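Local structure of multicopper oxidase (Pseudomonas thermotolerans, 6VOW) at residues A[389-394]-A[412-417]; A[398-403]-A[422-427]; A[222-227]-A[265-270]; A[374-379]-A[427-432]; A[247-252]-A[312-317]. The protein probably oxidises phenolic, lignin-related substrates at one copper and passes the electrons to a copper cluster that reduces dioxygen to water, as laccases do. One frame throughout, in Å; residues are numbered along the deposited sequence.

Interaction 1 holds two copper-binding histidines of the trinuclear site, one on the single copper and one on the Cu-O-Cu unit. Interaction 3 also comes close, Gly265 lying about 6 Å from the Cu-O-Cu unit, and its Arg267 reaches the second shell of this site, NH2 2.7 Å from Asp413 OD2 in a salt bridge. Interactions 2 and 4 share Leu427 and lie in one sheet of the third cupredoxin-like domain, where strand 422-428 runs between 397-402 and 375-382; their centres are about 13 Å apart. Tyr415 of interaction 1 packs on this sheet at Ala423. Interaction 5 brings the interdomain loop 312-317 alongside: Glu316 OE2 lies 2.9 Å from Lys398 NZ of interaction 2, a salt bridge, and Val428 of interaction 4 packs against Ala315.

Interaction 1: A[389-394]-A[412-417]; sequences PIHLHG and TDTYLL. With CU (copper (II) ion), chain C; C2O (Cu-O-Cu linkage), chain B.
His391 has both ring nitrogens engaged: NE2 binds a copper ion at 2.0 Å, while ND1 faces three oxygens of residues 413-414 on the neighbouring strand. The main bond goes to Thr414 OG1, 2.8 Å away with an N-H...O angle of 141°, the hydroxyl lying a little off the ring plane. Two weak bonds supplement it, to Asp413 O and to Asp413 OD1. The carboxylate plane stands 82° from that of the imidazole. Thr414 OG1 in turn gives its proton to the anti lone pair of Asp413 OD1 at 2.8 Å, so this second-shell pair helps to set the rotation of the copper-bound ring; OD2 of the same aspartate pairs with Arg267. His391 and Thr414 share a face as a non-hydrogen-bonded pair, and CG anti to the backbone N (chi1 171°) swings ND1 to the threonine hydroxyl. Ile390 and Tyr415 exchange two straight backbone bonds, and Leu392 N reaches Asp413 O at 3.0 Å. Pro389 CB rests on Leu416 CD1 at 3.9 Å on the His391 side; Ile390 CG1 meets Leu417 CB. His393 binds a different copper, its NE2 2.2 Å from CU3 of the Cu-O-Cu unit. His391 and His393 form a His-X-His pair of the trinuclear copper site characteristic of multicopper oxidases.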
# COMPACT_ATOMS: atom_id res chain seq x y z
N PRO A 389 4.17 -1.28 -9.98
CA PRO A 389 3.44 -2.00 -8.87
C PRO A 389 1.95 -2.02 -9.20
O PRO A 389 1.21 -0.99 -9.07
CB PRO A 389 3.73 -1.14 -7.65
CG PRO A 389 3.84 0.24 -8.25
CD PRO A 389 4.64 0.01 -9.51
N ILE A 390 1.54 -3.16 -9.72
CA ILE A 390 0.27 -3.25 -10.32
C ILE A 390 -0.69 -3.68 -9.27
O ILE A 390 -0.53 -4.77 -8.68
CB ILE A 390 0.22 -4.26 -11.41
CG1 ILE A 390 1.20 -3.85 -12.57
CG2 ILE A 390 -1.25 -4.41 -11.88
CD1 ILE A 390 0.76 -2.75 -13.47
N HIS A 391 -1.73 -2.90 -9.14
CA HIS A 391 -2.68 -3.08 -8.05
C HIS A 391 -4.13 -3.29 -8.54
O HIS A 391 -4.56 -2.70 -9.52
CB HIS A 391 -2.51 -1.85 -7.22
CG HIS A 391 -3.53 -1.71 -6.17
ND1 HIS A 391 -3.56 -2.52 -5.05
CD2 HIS A 391 -4.53 -0.82 -6.01
CE1 HIS A 391 -4.56 -2.16 -4.27
NE2 HIS A 391 -5.16 -1.13 -4.83
N LEU A 392 -4.88 -4.15 -7.89
CA LEU A 392 -6.30 -4.37 -8.21
C LEU A 392 -7.12 -4.02 -6.98
O LEU A 392 -6.85 -4.52 -5.92
CB LEU A 392 -6.50 -5.82 -8.51
CG LEU A 392 -7.87 -6.24 -8.91
CD1 LEU A 392 -8.39 -5.38 -10.09
CD2 LEU A 392 -7.75 -7.69 -9.26
N HIS A 393 -8.14 -3.19 -7.15
CA HIS A 393 -9.08 -2.94 -6.13
C HIS A 393 -10.00 -4.09 -5.94
O HIS A 393 -10.24 -4.90 -6.89
CB HIS A 393 -9.98 -1.89 -6.59
CG HIS A 393 -9.35 -0.59 -6.62
ND1 HIS A 393 -10.04 0.55 -6.30
CD2 HIS A 393 -8.07 -0.24 -6.86
CE1 HIS A 393 -9.21 1.57 -6.32
NE2 HIS A 393 -8.02 1.10 -6.66
N GLY A 394 -10.57 -4.13 -4.72
CA GLY A 394 -11.76 -4.92 -4.46
C GLY A 394 -11.53 -6.35 -4.16
O GLY A 394 -12.39 -6.97 -3.59
N THR A 412 -2.07 -11.17 -2.49
CA THR A 412 -1.70 -9.77 -2.42
C THR A 412 -2.68 -9.02 -3.29
O THR A 412 -3.34 -9.63 -4.09
CB THR A 412 -0.24 -9.58 -2.91
OG1 THR A 412 0.08 -8.22 -2.92
CG2 THR A 412 -0.02 -10.16 -4.28
N ASP A 413 -2.77 -7.69 -3.09
CA ASP A 413 -3.53 -6.74 -3.90
C ASP A 413 -2.57 -6.06 -4.92
O ASP A 413 -2.99 -5.32 -5.85
CB ASP A 413 -4.23 -5.71 -3.01
CG ASP A 413 -3.26 -5.00 -2.02
OD1 ASP A 413 -2.36 -4.28 -2.52
OD2 ASP A 413 -3.38 -5.14 -0.76
N THR A 414 -1.26 -6.33 -4.77
CA THR A 414 -0.27 -5.71 -5.63
C THR A 414 0.86 -6.59 -6.04
O THR A 414 1.38 -7.29 -5.24
CB THR A 414 0.19 -4.43 -4.95
OG1 THR A 414 -0.98 -3.66 -4.86
CG2 THR A 414 1.16 -3.59 -5.81
N TYR A 415 1.22 -6.54 -7.30
CA TYR A 415 2.40 -7.24 -7.76
C TYR A 415 3.36 -6.25 -8.40
O TYR A 415 2.99 -5.51 -9.30
CB TYR A 415 2.10 -8.32 -8.79
CG TYR A 415 3.33 -9.10 -9.11
CD1 TYR A 415 3.97 -9.85 -8.10
CD2 TYR A 415 3.91 -9.10 -10.40
CE1 TYR A 415 5.12 -10.56 -8.33
CE2 TYR A 415 5.10 -9.84 -10.65
CZ TYR A 415 5.69 -10.58 -9.61
OH TYR A 415 6.87 -11.35 -9.74
N LEU A 416 4.60 -6.25 -7.96
CA LEU A 416 5.62 -5.35 -8.52
C LEU A 416 6.18 -6.00 -9.82
O LEU A 416 7.03 -6.95 -9.82
CB LEU A 416 6.70 -5.03 -7.45
CG LEU A 416 7.80 -4.04 -7.77
CD1 LEU A 416 7.29 -2.66 -8.16
CD2 LEU A 416 8.74 -3.94 -6.59
N LEU A 417 5.66 -5.49 -10.91
CA LEU A 417 5.86 -6.06 -12.21
C LEU A 417 7.11 -5.53 -12.83
O LEU A 417 7.17 -4.35 -13.26
CB LEU A 417 4.68 -5.73 -13.09
CG LEU A 417 4.62 -6.57 -14.36
CD1 LEU A 417 4.52 -8.04 -14.05
CD2 LEU A 417 3.38 -6.09 -15.15
CU CU C . -6.52 -0.03 -3.92
CU2 C2O B . -3.67 2.37 -3.02
CU3 C2O B . -6.40 2.58 -6.71
O1 C2O B . -4.94 2.37 -4.95

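Interaction 2: A[398-403]-A[422-427]; sequences KVLSSD and TARVAL
Leu400 and Ser401 both direct their backbone N at Arg424 O, the first at 2.8 Å and the second in a weak bond at 3.3 Å. Arg424 N returns a bond to Ser401 O, and farther along Lys398 and Ala426 exchange a pair of amide bonds, the one from Lys398 N being nearly straight. Two residues opposite one make a classic beta bulge, set in the antiparallel pairing of strands 397-402 and 422-428 within a cupredoxin-like sheet. Among polar side chains, Arg424 presents a guanidinium edge to Ser401: NH1 donates to OG at 3.0 Å, with the hydroxyl in the guanidinium plane. A bend at chi3 (67°) turns the guanidinium back to the serine; CB and CD also lie near OG. With an alanine in place of Arg424, Ser401 OG would probably lose this donor and the cover of the outer methylenes, CG and CD. At the end of the pair, Asp403 OD2 takes the Thr422 amide at 2.7 Å from above the carboxylate plane, while Asp403 N bonds to Thr422 O. Apolar contacts fall on both faces: Leu400 CD1 touches Ala426 CB at 3.6 Å, and on the other face Val399 CG2 meets Val425 CG2 at 4.3 Å, where Tyr415 also packs against Val399.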
# COMPACT_ATOMS: atom_id res chain seq x y z
N LYS A 398 -3.74 -14.08 -6.11
CA LYS A 398 -2.65 -14.97 -5.74
C LYS A 398 -1.63 -14.98 -6.84
O LYS A 398 -1.96 -15.23 -7.99
CB LYS A 398 -3.19 -16.40 -5.57
CG LYS A 398 -2.19 -17.37 -4.98
CD LYS A 398 -2.78 -18.69 -4.64
CE LYS A 398 -2.00 -19.33 -3.52
NZ LYS A 398 -2.65 -20.64 -3.20
N VAL A 399 -0.40 -14.71 -6.51
CA VAL A 399 0.69 -14.63 -7.48
C VAL A 399 1.16 -16.01 -7.77
O VAL A 399 1.56 -16.76 -6.85
CB VAL A 399 1.86 -13.85 -6.90
CG1 VAL A 399 2.98 -13.67 -7.92
CG2 VAL A 399 1.36 -12.50 -6.44
N LEU A 400 1.13 -16.37 -9.05
CA LEU A 400 1.37 -17.77 -9.35
C LEU A 400 2.85 -17.95 -9.69
O LEU A 400 3.63 -18.63 -8.95
CB LEU A 400 0.48 -18.21 -10.49
CG LEU A 400 -0.83 -18.90 -10.28
CD1 LEU A 400 -1.63 -18.22 -9.18
CD2 LEU A 400 -1.59 -18.98 -11.59
N SER A 401 3.21 -17.28 -10.79
CA SER A 401 4.53 -17.45 -11.45
C SER A 401 5.00 -16.15 -12.07
O SER A 401 4.22 -15.19 -12.24
CB SER A 401 4.43 -18.53 -12.54
OG SER A 401 3.37 -18.28 -13.44
N SER A 402 6.29 -16.13 -12.40
CA SER A 402 6.84 -15.03 -13.21
C SER A 402 7.81 -15.53 -14.26
O SER A 402 8.31 -16.61 -14.13
CB SER A 402 7.50 -14.01 -12.33
OG SER A 402 8.00 -12.98 -13.12
N ASP A 403 8.02 -14.74 -15.31
CA ASP A 403 9.17 -14.91 -16.23
C ASP A 403 10.48 -14.93 -15.49
O ASP A 403 11.37 -15.72 -15.78
CB ASP A 403 9.32 -13.66 -17.11
CG ASP A 403 8.62 -13.75 -18.43
OD1 ASP A 403 8.38 -14.89 -18.91
OD2 ASP A 403 8.35 -12.63 -19.00
N THR A 422 6.83 -11.01 -17.48
CA THR A 422 5.46 -11.57 -17.62
C THR A 422 5.13 -12.41 -16.40
O THR A 422 5.66 -13.52 -16.26
CB THR A 422 5.25 -12.43 -18.86
OG1 THR A 422 5.26 -11.60 -20.03
CG2 THR A 422 3.90 -13.18 -18.78
N ALA A 423 4.21 -11.91 -15.55
CA ALA A 423 3.72 -12.64 -14.36
C ALA A 423 2.24 -13.14 -14.47
O ALA A 423 1.35 -12.55 -15.15
CB ALA A 423 3.98 -11.82 -13.09
N ARG A 424 1.99 -14.27 -13.85
CA ARG A 424 0.68 -14.86 -13.88
C ARG A 424 0.14 -14.80 -12.46
O ARG A 424 0.84 -15.06 -11.47
CB ARG A 424 0.77 -16.26 -14.44
CG ARG A 424 1.04 -16.26 -15.93
CD ARG A 424 1.40 -17.62 -16.48
NE ARG A 424 0.28 -18.54 -16.42
CZ ARG A 424 0.15 -19.54 -15.54
NH1 ARG A 424 1.06 -19.78 -14.59
NH2 ARG A 424 -0.92 -20.33 -15.62
N VAL A 425 -1.11 -14.38 -12.40
CA VAL A 425 -1.76 -13.97 -11.19
C VAL A 425 -3.20 -14.51 -11.30
O VAL A 425 -3.79 -14.50 -12.39
CB VAL A 425 -1.65 -12.41 -11.14
CG1 VAL A 425 -2.91 -11.73 -10.72
CG2 VAL A 425 -0.54 -11.98 -10.23
N ALA A 426 -3.77 -14.98 -10.19
CA ALA A 426 -5.08 -15.60 -10.19
C ALA A 426 -5.98 -15.13 -9.03
O ALA A 426 -5.52 -14.89 -7.92
CB ALA A 426 -4.89 -17.10 -10.14
N LEU A 427 -7.27 -15.02 -9.34
CA LEU A 427 -8.25 -14.46 -8.45
C LEU A 427 -9.55 -15.14 -8.61
O LEU A 427 -9.81 -15.73 -9.66
CB LEU A 427 -8.47 -12.99 -8.79
CG LEU A 427 -8.85 -12.65 -10.23
CD1 LEU A 427 -10.27 -12.24 -10.28
CD2 LEU A 427 -8.03 -11.50 -10.85

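Interaction 3: A[222-227]-A[265-270]; sequences RLFNLD and GMRIDL
The Phe224 ring and the Arg267 guanidinium lie in planes only 19° apart, but the touch between these residues is made by the arginine's aliphatic part, CG reaching ring atom CD2 at 3.7 Å from an oblique direction. Bends at chi2 and chi3 turn the Arg267 head back, and at its edge NH1 donates to Gly265 O at 2.9 Å, in the plane of both groups; NE and NH2 go on to Asn132 O and Asp413. The Arg222 guanidinium stands 72° from the Asp269 carboxylate. Its NH1 is 3.8 Å from Asp269 OD1, a long salt bridge of charges alone, with the oxygen well out of the guanidinium plane; Arg222 has Glu166 and Asn132 as further partners, and Asp269 has Arg220 and Asn132. Arg222, Phe224, Arg267 and Asp269 share one face of the antiparallel pair of strands 218-225 and 267-273, part of one sheet of the middle cupredoxin-like domain. Leu223 and Ile268, on the other face, exchange backbone bonds and press together tightly, CB to CG1 3.5 Å. Leu223 CD1 also meets Leu270 CB at 3.6 Å. Beyond them Asn225 N bonds to Met266 O and Gly265 N to Asn225 O. Asn225 OD1 accepts from Asp227 N at 2.7 Å, forming an Asx turn as the strand ends. Were an alanine here instead of Asn225, the Asp227 amide is likely to lose this acceptor, and the Leu262 and Val230 carbonyls their ND2 donor.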
# COMPACT_ATOMS: atom_id res chain seq x y z
N ARG A 222 5.82 -3.45 11.09
CA ARG A 222 4.80 -3.33 10.04
C ARG A 222 5.34 -2.24 9.12
O ARG A 222 5.50 -1.12 9.56
CB ARG A 222 3.46 -2.86 10.67
CG ARG A 222 2.91 -3.84 11.68
CD ARG A 222 1.69 -3.24 12.35
NE ARG A 222 1.02 -4.15 13.32
CZ ARG A 222 0.20 -5.15 13.00
NH1 ARG A 222 -0.02 -5.49 11.80
NH2 ARG A 222 -0.39 -5.88 13.96
N LEU A 223 5.62 -2.60 7.87
CA LEU A 223 6.32 -1.67 6.94
C LEU A 223 5.35 -1.32 5.88
O LEU A 223 4.84 -2.21 5.17
CB LEU A 223 7.50 -2.37 6.33
CG LEU A 223 8.64 -2.37 7.36
CD1 LEU A 223 9.53 -3.59 7.20
CD2 LEU A 223 9.46 -1.14 7.13
N PHE A 224 5.05 -0.04 5.81
CA PHE A 224 4.11 0.50 4.84
C PHE A 224 4.83 1.45 3.89
O PHE A 224 5.50 2.40 4.32
CB PHE A 224 3.00 1.32 5.52
CG PHE A 224 2.28 0.63 6.64
CD1 PHE A 224 2.82 0.59 7.89
CD2 PHE A 224 1.05 0.06 6.43
CE1 PHE A 224 2.08 0.01 8.92
CE2 PHE A 224 0.37 -0.59 7.42
CZ PHE A 224 0.86 -0.55 8.70
N ASN A 225 4.69 1.19 2.61
CA ASN A 225 5.27 2.12 1.65
C ASN A 225 4.14 3.07 1.26
O ASN A 225 3.22 2.71 0.48
CB ASN A 225 5.87 1.38 0.45
CG ASN A 225 6.41 2.36 -0.62
OD1 ASN A 225 6.02 3.54 -0.66
ND2 ASN A 225 7.30 1.86 -1.48
N LEU A 226 4.17 4.27 1.84
CA LEU A 226 3.14 5.18 1.59
C LEU A 226 3.55 6.15 0.52
O LEU A 226 2.84 7.12 0.33
CB LEU A 226 2.67 5.90 2.86
CG LEU A 226 2.32 4.97 4.00
CD1 LEU A 226 1.75 5.83 5.11
CD2 LEU A 226 1.29 3.93 3.60
N ASP A 227 4.57 5.82 -0.25
CA ASP A 227 5.07 6.70 -1.25
C ASP A 227 4.31 6.64 -2.55
O ASP A 227 3.79 5.67 -2.89
CB ASP A 227 6.52 6.47 -1.52
CG ASP A 227 7.16 7.70 -2.19
OD1 ASP A 227 7.33 8.74 -1.46
OD2 ASP A 227 7.38 7.63 -3.46
N GLY A 265 2.76 1.38 -2.10
CA GLY A 265 1.54 0.72 -1.68
C GLY A 265 1.65 -0.72 -1.22
O GLY A 265 0.64 -1.38 -0.94
N MET A 266 2.88 -1.21 -1.11
CA MET A 266 3.14 -2.50 -0.55
C MET A 266 3.47 -2.42 0.90
O MET A 266 3.94 -1.44 1.43
CB MET A 266 4.27 -3.21 -1.30
CG MET A 266 3.85 -3.52 -2.74
SD MET A 266 5.25 -4.13 -3.68
CE MET A 266 5.37 -5.84 -3.25
N ARG A 267 3.22 -3.52 1.56
CA ARG A 267 3.50 -3.61 2.98
C ARG A 267 4.06 -4.96 3.29
O ARG A 267 3.85 -5.93 2.57
CB ARG A 267 2.16 -3.46 3.73
CG ARG A 267 1.41 -2.19 3.51
CD ARG A 267 0.43 -2.26 2.37
NE ARG A 267 -0.68 -3.24 2.51
CZ ARG A 267 -1.29 -3.78 1.47
NH1 ARG A 267 -0.87 -3.53 0.23
NH2 ARG A 267 -2.26 -4.64 1.64
N ILE A 268 4.72 -5.05 4.41
CA ILE A 268 5.18 -6.32 4.92
C ILE A 268 5.11 -6.27 6.42
O ILE A 268 5.22 -5.22 7.06
CB ILE A 268 6.68 -6.63 4.53
CG1 ILE A 268 7.72 -5.56 5.00
CG2 ILE A 268 6.80 -6.80 3.04
CD1 ILE A 268 9.12 -5.95 4.61
N ASP A 269 5.02 -7.46 6.98
CA ASP A 269 5.34 -7.63 8.41
C ASP A 269 6.66 -8.32 8.39
O ASP A 269 6.80 -9.39 7.79
CB ASP A 269 4.38 -8.57 9.06
CG ASP A 269 3.05 -7.93 9.38
OD1 ASP A 269 3.02 -6.85 9.98
OD2 ASP A 269 2.02 -8.57 9.06
N LEU A 270 7.59 -7.71 9.08
CA LEU A 270 8.94 -8.09 9.09
C LEU A 270 9.18 -8.36 10.56
O LEU A 270 9.16 -7.41 11.36
CB LEU A 270 9.81 -6.95 8.50
CG LEU A 270 11.31 -7.27 8.53
CD1 LEU A 270 11.61 -8.64 7.98
CD2 LEU A 270 12.17 -6.27 7.83

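Interaction 4: A[374-379]-A[427-432]; sequences GHYIFE and LVADNP
The antiparallel pair that sets His375 beside Val428 and Tyr376 beside Leu427 belongs to a sheet of the C-terminal cupredoxin-like domain. Tyr376 and Leu427 exchange nearly straight backbone bonds, both 3.0 Å between N and O, and Ala429 N extends the pairing to Gly374 O at 2.7 Å. Leu427 buries the most surface here. Its CG lies between the backbone N and the carbonyl carbon (chi1 54°), and CD2 comes down over the middle of the Phe378 ring, 3.5 Å from its centroid and 12° off the normal: a CH-pi contact. A second, less central one forms on the opposite face of the strands, where Val428 CG2 covers the His375 imidazole at 3.8 Å from the centroid. Tyr376 uses its ring edge instead, CE1 meeting Ala429 CB at 3.8 Å close to the ring plane, while its hydroxyl bonds to Lys371 N. That ring also runs close beside Gly374, where a CB would collide with CE1. Ala429 centres an inverse gamma turn. Across the sheet, strand 323-329 bonds to the other edge of 375-382; Leu370 of strand 368-370 packs on Tyr376, Phe378, Leu427 and Ala429.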
# COMPACT_ATOMS: atom_id res chain seq x y z
N GLY A 374 -16.51 -16.15 -10.54
CA GLY A 374 -15.66 -16.72 -11.59
C GLY A 374 -14.20 -16.73 -11.17
O GLY A 374 -13.71 -15.83 -10.46
N HIS A 375 -13.50 -17.73 -11.66
CA HIS A 375 -12.08 -17.93 -11.37
C HIS A 375 -11.30 -17.56 -12.66
O HIS A 375 -11.60 -18.06 -13.74
CB HIS A 375 -11.85 -19.37 -10.93
CG HIS A 375 -12.43 -19.70 -9.57
ND1 HIS A 375 -13.78 -19.64 -9.29
CD2 HIS A 375 -11.84 -20.12 -8.43
CE1 HIS A 375 -14.00 -19.97 -8.03
NE2 HIS A 375 -12.83 -20.28 -7.49
N TYR A 376 -10.36 -16.63 -12.52
CA TYR A 376 -9.62 -16.07 -13.62
C TYR A 376 -8.16 -16.07 -13.30
O TYR A 376 -7.76 -16.03 -12.12
CB TYR A 376 -10.10 -14.64 -13.90
CG TYR A 376 -11.53 -14.54 -14.28
CD1 TYR A 376 -12.48 -14.29 -13.33
CD2 TYR A 376 -11.95 -14.70 -15.60
CE1 TYR A 376 -13.82 -14.22 -13.65
CE2 TYR A 376 -13.30 -14.60 -15.93
CZ TYR A 376 -14.22 -14.39 -14.93
OH TYR A 376 -15.54 -14.29 -15.17
N ILE A 377 -7.36 -16.17 -14.36
CA ILE A 377 -5.91 -15.98 -14.31
C ILE A 377 -5.72 -14.71 -15.09
O ILE A 377 -6.28 -14.61 -16.18
CB ILE A 377 -5.07 -17.02 -15.10
CG1 ILE A 377 -5.51 -18.47 -14.88
CG2 ILE A 377 -3.58 -16.83 -14.85
CD1 ILE A 377 -5.04 -19.06 -13.60
N PHE A 378 -4.93 -13.78 -14.54
CA PHE A 378 -4.45 -12.58 -15.20
C PHE A 378 -2.97 -12.81 -15.50
O PHE A 378 -2.16 -13.03 -14.57
CB PHE A 378 -4.59 -11.37 -14.29
CG PHE A 378 -5.99 -10.85 -14.16
CD1 PHE A 378 -7.13 -11.62 -14.42
CD2 PHE A 378 -6.17 -9.55 -13.76
CE1 PHE A 378 -8.41 -11.08 -14.28
CE2 PHE A 378 -7.42 -9.02 -13.60
CZ PHE A 378 -8.55 -9.77 -13.87
N GLU A 379 -2.64 -12.81 -16.79
CA GLU A 379 -1.28 -12.73 -17.24
C GLU A 379 -0.94 -11.26 -17.28
O GLU A 379 -1.57 -10.48 -18.00
CB GLU A 379 -1.08 -13.33 -18.63
CG GLU A 379 0.42 -13.55 -18.93
CD GLU A 379 0.71 -14.00 -20.36
OE1 GLU A 379 0.55 -13.16 -21.29
OE2 GLU A 379 1.14 -15.18 -20.56
N LEU A 427 -7.27 -15.02 -9.34
CA LEU A 427 -8.25 -14.46 -8.45
C LEU A 427 -9.55 -15.14 -8.61
O LEU A 427 -9.81 -15.73 -9.66
CB LEU A 427 -8.47 -12.99 -8.79
CG LEU A 427 -8.85 -12.65 -10.23
CD1 LEU A 427 -10.27 -12.24 -10.28
CD2 LEU A 427 -8.03 -11.50 -10.85
N VAL A 428 -10.38 -15.03 -7.56
CA VAL A 428 -11.81 -15.25 -7.63
C VAL A 428 -12.48 -13.90 -7.72
O VAL A 428 -12.15 -13.02 -6.97
CB VAL A 428 -12.32 -16.04 -6.40
CG1 VAL A 428 -13.87 -16.31 -6.51
CG2 VAL A 428 -11.46 -17.33 -6.25
N ALA A 429 -13.41 -13.76 -8.68
CA ALA A 429 -14.11 -12.50 -8.92
C ALA A 429 -15.27 -12.48 -7.94
O ALA A 429 -16.41 -12.66 -8.27
CB ALA A 429 -14.54 -12.39 -10.36
N ASP A 430 -14.86 -12.16 -6.72
CA ASP A 430 -15.52 -12.38 -5.44
C ASP A 430 -16.56 -11.33 -5.12
O ASP A 430 -17.48 -11.58 -4.41
CB ASP A 430 -14.41 -12.18 -4.37
CG ASP A 430 -14.40 -13.24 -3.32
OD1 ASP A 430 -15.48 -13.85 -3.02
OD2 ASP A 430 -13.27 -13.45 -2.79
N ASN A 431 -16.31 -10.11 -5.58
CA ASN A 431 -16.85 -8.89 -4.99
C ASN A 431 -17.38 -8.13 -6.23
O ASN A 431 -16.58 -7.77 -7.15
CB ASN A 431 -15.66 -8.25 -4.23
CG ASN A 431 -16.01 -7.05 -3.46
OD1 ASN A 431 -17.14 -6.64 -3.43
ND2 ASN A 431 -15.04 -6.47 -2.81
N PRO A 432 -18.71 -7.96 -6.35
CA PRO A 432 -19.27 -7.33 -7.52
C PRO A 432 -19.06 -5.81 -7.49
O PRO A 432 -19.04 -5.17 -6.42
CB PRO A 432 -20.76 -7.73 -7.46
CG PRO A 432 -21.03 -7.78 -6.00
CD PRO A 432 -19.78 -8.39 -5.43

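Interaction 5: A[247-252]-A[312-317]; sequences DGHPIE and NPVAEP
Asn312 ND2 sits amid several groups of residues 248-250. Its sound hydrogen bond goes outward, to Ala130 O; Gly248 O lies only 2.9 Å from ND2, but the angle is too poor for a bond. His249 ND1 stands 3.5 Å from the same nitrogen, and Pro250 CD is equally near. ND2 thus lies in the corner formed by the imidazole and the proline ring, the amide plane turned 85° from that of His249 and the asparagine chain crossing both residues at about a right angle. Asn312 CB adds to the packing at 3.7 Å from His249 ND1. Val314 completes the contact from farther along the loop: CG1 is anti to its backbone N (chi1 -166°), which leaves CG2 as the branch that meets His249 CE1, at 3.8 Å and oblique to the ring. Between the two, Pro313 centres an inverse gamma turn that brings Asn312 and Val314 to the same imidazole. The contact is slight packing of a linker against residues 248-250; the His249 side chain is about 11 Å from a bound copper. Residues 312-317 lie in the loop joining strand 288-296 to strand 323-329, whereas 249-255 is an outermost strand of the sheet containing 218-225. Phe411 of strand 410-412 touches both His249 and Val314, bridging from the third domain.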
# COMPACT_ATOMS: atom_id res chain seq x y z
N ASP A 247 1.65 -7.52 1.93
CA ASP A 247 0.51 -6.78 1.40
C ASP A 247 -0.75 -7.30 2.11
O ASP A 247 -1.76 -7.62 1.51
CB ASP A 247 0.48 -6.96 -0.12
CG ASP A 247 1.87 -6.66 -0.77
OD1 ASP A 247 2.45 -5.62 -0.49
OD2 ASP A 247 2.42 -7.52 -1.47
N GLY A 248 -0.64 -7.36 3.43
CA GLY A 248 -1.75 -7.77 4.35
C GLY A 248 -2.17 -9.23 4.33
O GLY A 248 -3.28 -9.57 4.77
N HIS A 249 -1.32 -10.13 3.82
CA HIS A 249 -1.67 -11.55 3.76
C HIS A 249 -0.52 -12.44 4.20
O HIS A 249 0.59 -12.34 3.67
CB HIS A 249 -2.11 -11.91 2.41
CG HIS A 249 -3.36 -11.24 2.05
ND1 HIS A 249 -4.60 -11.72 2.39
CD2 HIS A 249 -3.56 -10.03 1.50
CE1 HIS A 249 -5.52 -10.87 1.98
NE2 HIS A 249 -4.90 -9.83 1.44
N PRO A 250 -0.76 -13.28 5.21
CA PRO A 250 0.28 -14.10 5.79
C PRO A 250 1.02 -15.01 4.84
O PRO A 250 0.46 -15.42 3.86
CB PRO A 250 -0.52 -14.95 6.76
CG PRO A 250 -1.55 -13.94 7.27
CD PRO A 250 -2.01 -13.33 6.00
N ILE A 251 2.28 -15.32 5.10
CA ILE A 251 2.96 -16.32 4.25
C ILE A 251 3.52 -17.34 5.25
O ILE A 251 3.51 -17.10 6.49
CB ILE A 251 4.11 -15.72 3.35
CG1 ILE A 251 5.11 -14.93 4.21
CG2 ILE A 251 3.54 -14.89 2.12
CD1 ILE A 251 6.24 -14.25 3.45
N GLU A 252 4.01 -18.46 4.71
CA GLU A 252 4.97 -19.27 5.45
C GLU A 252 6.16 -18.36 5.74
O GLU A 252 6.80 -17.83 4.82
CB GLU A 252 5.42 -20.52 4.67
CG GLU A 252 6.40 -21.42 5.42
CD GLU A 252 5.80 -21.99 6.71
OE1 GLU A 252 4.58 -22.29 6.78
OE2 GLU A 252 6.57 -22.09 7.68
N ASN A 312 -5.74 -15.23 5.96
CA ASN A 312 -7.03 -14.53 5.74
C ASN A 312 -8.04 -15.35 4.89
O ASN A 312 -7.61 -16.18 4.09
CB ASN A 312 -6.66 -13.21 5.14
CG ASN A 312 -6.06 -12.35 6.18
OD1 ASN A 312 -6.51 -12.39 7.31
ND2 ASN A 312 -5.01 -11.62 5.86
N PRO A 313 -9.35 -15.14 5.09
CA PRO A 313 -10.39 -15.86 4.39
C PRO A 313 -10.61 -15.38 2.94
O PRO A 313 -11.66 -14.81 2.62
CB PRO A 313 -11.66 -15.57 5.24
CG PRO A 313 -11.40 -14.19 5.74
CD PRO A 313 -9.94 -14.22 6.11
N VAL A 314 -9.64 -15.66 2.08
CA VAL A 314 -9.66 -15.25 0.70
C VAL A 314 -10.03 -16.46 -0.13
O VAL A 314 -9.71 -17.57 0.18
CB VAL A 314 -8.28 -14.78 0.28
CG1 VAL A 314 -8.35 -14.02 -1.02
CG2 VAL A 314 -7.65 -13.92 1.34
N ALA A 315 -10.72 -16.22 -1.22
CA ALA A 315 -11.26 -17.29 -2.03
C ALA A 315 -10.13 -17.93 -2.85
O ALA A 315 -9.53 -17.28 -3.68
CB ALA A 315 -12.39 -16.73 -2.92
N GLU A 316 -9.81 -19.19 -2.56
CA GLU A 316 -8.78 -19.91 -3.28
C GLU A 316 -9.07 -19.88 -4.74
O GLU A 316 -10.15 -20.27 -5.17
CB GLU A 316 -8.69 -21.37 -2.81
CG GLU A 316 -7.43 -22.09 -3.27
CD GLU A 316 -6.13 -21.35 -2.94
OE1 GLU A 316 -5.73 -21.34 -1.74
OE2 GLU A 316 -5.50 -20.79 -3.90
N PRO A 317 -8.16 -19.36 -5.53
CA PRO A 317 -8.40 -19.61 -6.93
C PRO A 317 -8.08 -21.09 -7.17
O PRO A 317 -7.17 -21.65 -6.51
CB PRO A 317 -7.47 -18.62 -7.64
CG PRO A 317 -7.18 -17.61 -6.60
CD PRO A 317 -7.08 -18.40 -5.33